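PDB 1YB2: hypothetical protein Ta0852, which probably acts as an S-adenosyl-L-methionine-dependent methyltransferase of the TRM61/GCD14 family, which typically methylates adenine 58 of tRNA at N1. Local coordinates for residues D189-V194 with S217-L222; S126-A131 with G136-V141. All blocks are in the same frame, centred on the assembly; numbering follows the deposited sequence.

Contact 1: residues D189-V194 with S217-L222; sequences DPWNHV and SEKTVL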
# COMPACT_ATOMS: atom_id res chain seq x y z
N ASP A 189 -5.96 11.71 19.90
CA ASP A 189 -5.94 13.17 19.82
C ASP A 189 -4.66 13.73 19.18
O ASP A 189 -3.86 14.39 19.86
CB ASP A 189 -6.17 13.78 21.21
CG ASP A 189 -5.09 13.38 22.21
OD1 ASP A 189 -4.43 12.33 22.02
OD2 ASP A 189 -4.90 14.15 23.19
N PRO A 190 -4.46 13.47 17.87
CA PRO A 190 -3.21 13.98 17.27
C PRO A 190 -3.07 15.51 17.27
O PRO A 190 -1.94 16.00 17.31
CB PRO A 190 -3.25 13.41 15.85
CG PRO A 190 -4.69 13.12 15.57
CD PRO A 190 -5.28 12.72 16.90
N TRP A 191 -4.18 16.25 17.23
CA TRP A 191 -4.13 17.72 17.30
C TRP A 191 -3.35 18.24 18.51
O TRP A 191 -2.82 19.35 18.48
CB TRP A 191 -5.54 18.36 17.22
CG TRP A 191 -6.52 17.73 18.19
CD1 TRP A 191 -6.75 18.12 19.48
CD2 TRP A 191 -7.34 16.58 17.96
NE1 TRP A 191 -7.69 17.29 20.07
CE2 TRP A 191 -8.06 16.33 19.16
CE3 TRP A 191 -7.55 15.73 16.86
CZ2 TRP A 191 -8.97 15.28 19.29
CZ3 TRP A 191 -8.45 14.69 16.99
CH2 TRP A 191 -9.15 14.47 18.20
N ASN A 192 -3.25 17.44 19.56
CA ASN A 192 -2.54 17.87 20.77
C ASN A 192 -1.05 17.58 20.72
O ASN A 192 -0.31 17.94 21.64
CB ASN A 192 -3.14 17.21 22.01
CG ASN A 192 -4.48 17.82 22.41
OD1 ASN A 192 -4.68 19.03 22.31
ND2 ASN A 192 -5.39 16.98 22.86
N HIS A 193 -0.61 16.93 19.63
CA HIS A 193 0.78 16.47 19.52
C HIS A 193 1.45 16.80 18.19
O HIS A 193 2.53 16.29 17.89
CB HIS A 193 0.84 14.96 19.79
CG HIS A 193 0.15 14.57 21.06
ND1 HIS A 193 0.60 14.96 22.30
CD2 HIS A 193 -0.99 13.86 21.27
CE1 HIS A 193 -0.22 14.50 23.23
NE2 HIS A 193 -1.19 13.83 22.63
N VAL A 194 0.83 17.67 17.41
CA VAL A 194 1.37 18.02 16.11
C VAL A 194 2.71 18.75 16.20
O VAL A 194 3.60 18.44 15.43
CB VAL A 194 0.33 18.74 15.18
CG1 VAL A 194 -0.61 17.70 14.58
CG2 VAL A 194 -0.47 19.81 15.93
N SER A 217 -11.05 14.16 12.21
CA SER A 217 -10.31 14.44 10.98
C SER A 217 -10.18 15.94 10.75
O SER A 217 -9.09 16.45 10.49
CB SER A 217 -11.01 13.73 9.80
OG SER A 217 -10.26 13.79 8.61
N GLU A 218 -11.31 16.65 10.89
CA GLU A 218 -11.36 18.09 10.68
C GLU A 218 -10.54 18.85 11.72
O GLU A 218 -9.81 19.77 11.39
CB GLU A 218 -12.82 18.56 10.66
CG GLU A 218 -13.01 20.07 10.59
CD GLU A 218 -14.47 20.45 10.50
OE1 GLU A 218 -15.27 19.97 11.35
OE2 GLU A 218 -14.83 21.22 9.57
N LYS A 219 -10.67 18.45 12.98
CA LYS A 219 -9.87 19.02 14.07
C LYS A 219 -8.36 18.81 13.83
O LYS A 219 -7.54 19.68 14.12
CB LYS A 219 -10.28 18.37 15.39
CG LYS A 219 -9.87 19.16 16.61
CD LYS A 219 -10.60 18.65 17.85
CE LYS A 219 -10.19 19.43 19.10
NZ LYS A 219 -10.21 20.93 18.89
N THR A 220 -8.00 17.63 13.35
CA THR A 220 -6.61 17.31 13.02
C THR A 220 -6.09 18.25 11.93
O THR A 220 -4.99 18.80 12.04
CB THR A 220 -6.47 15.84 12.60
OG1 THR A 220 -6.86 15.00 13.69
CG2 THR A 220 -5.03 15.50 12.17
N VAL A 221 -6.87 18.43 10.87
CA VAL A 221 -6.45 19.26 9.74
C VAL A 221 -6.28 20.72 10.18
O VAL A 221 -5.30 21.37 9.83
CB VAL A 221 -7.43 19.16 8.53
CG1 VAL A 221 -7.09 20.23 7.47
CG2 VAL A 221 -7.36 17.77 7.90
N LEU A 222 -7.22 21.20 10.99
CA LEU A 222 -7.18 22.56 11.51
C LEU A 222 -5.96 22.81 12.36
O LEU A 222 -5.45 23.92 12.38
CB LEU A 222 -8.46 22.87 12.31
CG LEU A 222 -9.66 23.50 11.57
CD1 LEU A 222 -9.76 23.04 10.11
CD2 LEU A 222 -10.96 23.20 12.31
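With CG of Trp191 turned between the backbone N and the carbonyl carbon (chi1 50°) and CG of Lys219 anti to its own N (chi1 -161°), indole and lysine chain cross at about a right angle. In this class I methyltransferase (Rossmann-like) fold, the contact sets the loop after strand 180-185 against helix 214-223. The lysine chain runs over one face of the indole, Lys219 CD lying 3.7 Å above the Trp191 ring plane and over its centre. Lys219 CE continues over the five-membered ring of Trp191 as a CH-pi contact, 3.7 Å from the centroid, and comes to 3.4 Å from Trp191 NE1. After a bend at the last torsion, Lys219 NZ stands farther off, 4.7 Å from the same Trp191 centroid, a cation-pi contact over the face. Asp189 CA covers the opposite face near the rim, sandwiching the indole. Asn192 ND2 donates an almost straight bond back to Asp189 OD2 (2.9 Å, 174°), closing the short turn. Deeper in, Pro190 and Thr220 both pack on Phe209 and Leu211 of strand 205-211, between this loop and the helix in sequence. Thr220 OG1 is hydrogen-bonded to Gln216 O one helical turn back; it also meets the indole edge in plane, 3.3 Å from Trp191 CE3, and lies 3.4 Å from Pro190 CG.

Contact 2: residues S126-A131 with G136-V141; sequences SYILYA and GTLTVV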
# COMPACT_ATOMS: atom_id res chain seq x y z
N SER A 126 3.51 -4.60 10.65
CA SER A 126 3.85 -5.73 9.81
C SER A 126 4.09 -5.30 8.36
O SER A 126 5.12 -5.66 7.78
CB SER A 126 2.81 -6.84 9.94
OG SER A 126 2.86 -7.71 8.82
N TYR A 127 3.18 -4.51 7.78
CA TYR A 127 3.41 -3.94 6.47
C TYR A 127 4.69 -3.11 6.37
O TYR A 127 5.38 -3.16 5.35
CB TYR A 127 2.23 -3.06 6.03
CG TYR A 127 1.05 -3.86 5.56
CD1 TYR A 127 -0.06 -4.03 6.40
CD2 TYR A 127 1.04 -4.45 4.29
CE1 TYR A 127 -1.16 -4.76 5.97
CE2 TYR A 127 -0.08 -5.20 3.86
CZ TYR A 127 -1.16 -5.34 4.71
OH TYR A 127 -2.28 -6.05 4.32
N ILE A 128 4.99 -2.34 7.42
CA ILE A 128 6.20 -1.51 7.44
C ILE A 128 7.44 -2.41 7.39
O ILE A 128 8.33 -2.19 6.55
CB ILE A 128 6.22 -0.59 8.69
CG1 ILE A 128 5.12 0.49 8.60
CG2 ILE A 128 7.60 0.06 8.88
CD1 ILE A 128 4.80 1.18 9.94
N LEU A 129 7.48 -3.42 8.25
CA LEU A 129 8.66 -4.30 8.29
C LEU A 129 8.86 -5.09 6.99
O LEU A 129 9.99 -5.29 6.56
CB LEU A 129 8.61 -5.26 9.48
CG LEU A 129 8.78 -4.67 10.88
CD1 LEU A 129 8.92 -5.80 11.91
CD2 LEU A 129 9.96 -3.72 10.99
N TYR A 130 7.76 -5.52 6.38
CA TYR A 130 7.84 -6.23 5.10
C TYR A 130 8.45 -5.32 4.02
O TYR A 130 9.31 -5.75 3.26
CB TYR A 130 6.45 -6.72 4.68
CG TYR A 130 6.45 -7.84 3.64
CD1 TYR A 130 6.78 -9.15 4.00
CD2 TYR A 130 6.09 -7.59 2.31
CE1 TYR A 130 6.75 -10.18 3.04
CE2 TYR A 130 6.06 -8.61 1.36
CZ TYR A 130 6.39 -9.89 1.73
OH TYR A 130 6.36 -10.89 0.79
N ALA A 131 8.01 -4.07 3.98
CA ALA A 131 8.50 -3.09 3.01
C ALA A 131 9.96 -2.69 3.24
O ALA A 131 10.74 -2.54 2.28
CB ALA A 131 7.60 -1.86 3.00
N GLY A 136 16.74 -0.21 7.26
CA GLY A 136 16.07 0.90 7.91
C GLY A 136 15.53 0.41 9.23
O GLY A 136 15.84 -0.69 9.66
N THR A 137 14.71 1.23 9.88
CA THR A 137 14.30 0.96 11.25
C THR A 137 12.86 1.40 11.47
O THR A 137 12.35 2.30 10.78
CB THR A 137 15.19 1.73 12.28
OG1 THR A 137 15.11 3.14 12.03
CG2 THR A 137 16.68 1.29 12.24
N LEU A 138 12.22 0.75 12.43
CA LEU A 138 10.89 1.15 12.88
C LEU A 138 10.97 1.44 14.37
O LEU A 138 11.52 0.65 15.16
CB LEU A 138 9.86 0.04 12.60
CG LEU A 138 8.49 0.16 13.26
CD1 LEU A 138 7.72 1.41 12.77
CD2 LEU A 138 7.66 -1.10 12.98
N THR A 139 10.43 2.60 14.74
CA THR A 139 10.28 3.01 16.13
C THR A 139 8.81 3.12 16.49
O THR A 139 8.06 3.88 15.87
CB THR A 139 11.05 4.33 16.41
OG1 THR A 139 12.43 4.14 16.04
CG2 THR A 139 10.98 4.72 17.93
N VAL A 140 8.40 2.37 17.49
CA VAL A 140 6.99 2.31 17.89
C VAL A 140 6.85 2.96 19.26
O VAL A 140 7.51 2.56 20.22
CB VAL A 140 6.49 0.85 17.93
CG1 VAL A 140 5.05 0.78 18.41
CG2 VAL A 140 6.62 0.20 16.55
N VAL A 141 6.00 3.98 19.32
CA VAL A 141 5.67 4.68 20.56
C VAL A 141 4.23 4.30 20.89
O VAL A 141 3.32 4.60 20.11
CB VAL A 141 5.77 6.23 20.40
CG1 VAL A 141 5.45 6.96 21.73
CG2 VAL A 141 7.14 6.64 19.89
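The helical bond from Tyr130 N to Ser126 O (3.0 Å) spans the turn of helix 123-132 that presents Ile128 and Leu129 to Leu138 of strand 137-141. Everything that touches across the interface itself is aliphatic. Leu138 points toward the helix and, with CG anti to its backbone N (chi1 168°), spreads its two methyls against different residues. Leu138 CD1 lies 4.1 Å from Ile128 CD1, with Ile128 CG2 also against it, so both branches of the isoleucine meet one methyl. Leu138 CD2 lies 4.0 Å from Leu129 CD2; the same Leu129 methyl also reaches back to Leu138 CB at 4.1 Å. Leu129 leaves the helix obliquely and only its end bends inward, whereas Ile128 heads for the strand from its CB. Both helix side chains cross Leu138 at about a right angle. The backbone of Leu138 is hydrogen-bonded to Asn163 and Arg165, while Thr137 and Thr139 bond to Ile114 in the strand on the other side. Ile128 also packs on Ile114 and Ile184, and Leu129 on Leu155 of helix 145-156, extending the apolar layer over the sheet. Strand 113-117, helix 123-132 and strand 137-141 form the beta-alpha-beta unit typical of Rossmann-like S-adenosyl-L-methionine-dependent methyltransferases, in which the second strand leads to Glu142, a predicted cofactor-binding residue.

Overall arrangement
Both contacts belong to the same methyltransferase domain but share no secondary-structure element; their centres lie about 23 Å apart and their nearest atoms about 9 Å. Contact 2 is wholly buried and purely aliphatic, fixing a helix on a parallel strand one in from the sheet edge. Contact 1 is only partly buried: it joins a loop to a later helix, grading from a proline and a threonine beside strand 205-211 to an exposed lysine on an aromatic face. The methyltransferase sheet links the two, since strand 180-185 touches Ile128 and leads into the loop of contact 1. The helix of each contact also packs on the second subunit, on its Leu243 at contact 1 and its Pro80 and Phe83 at contact 2.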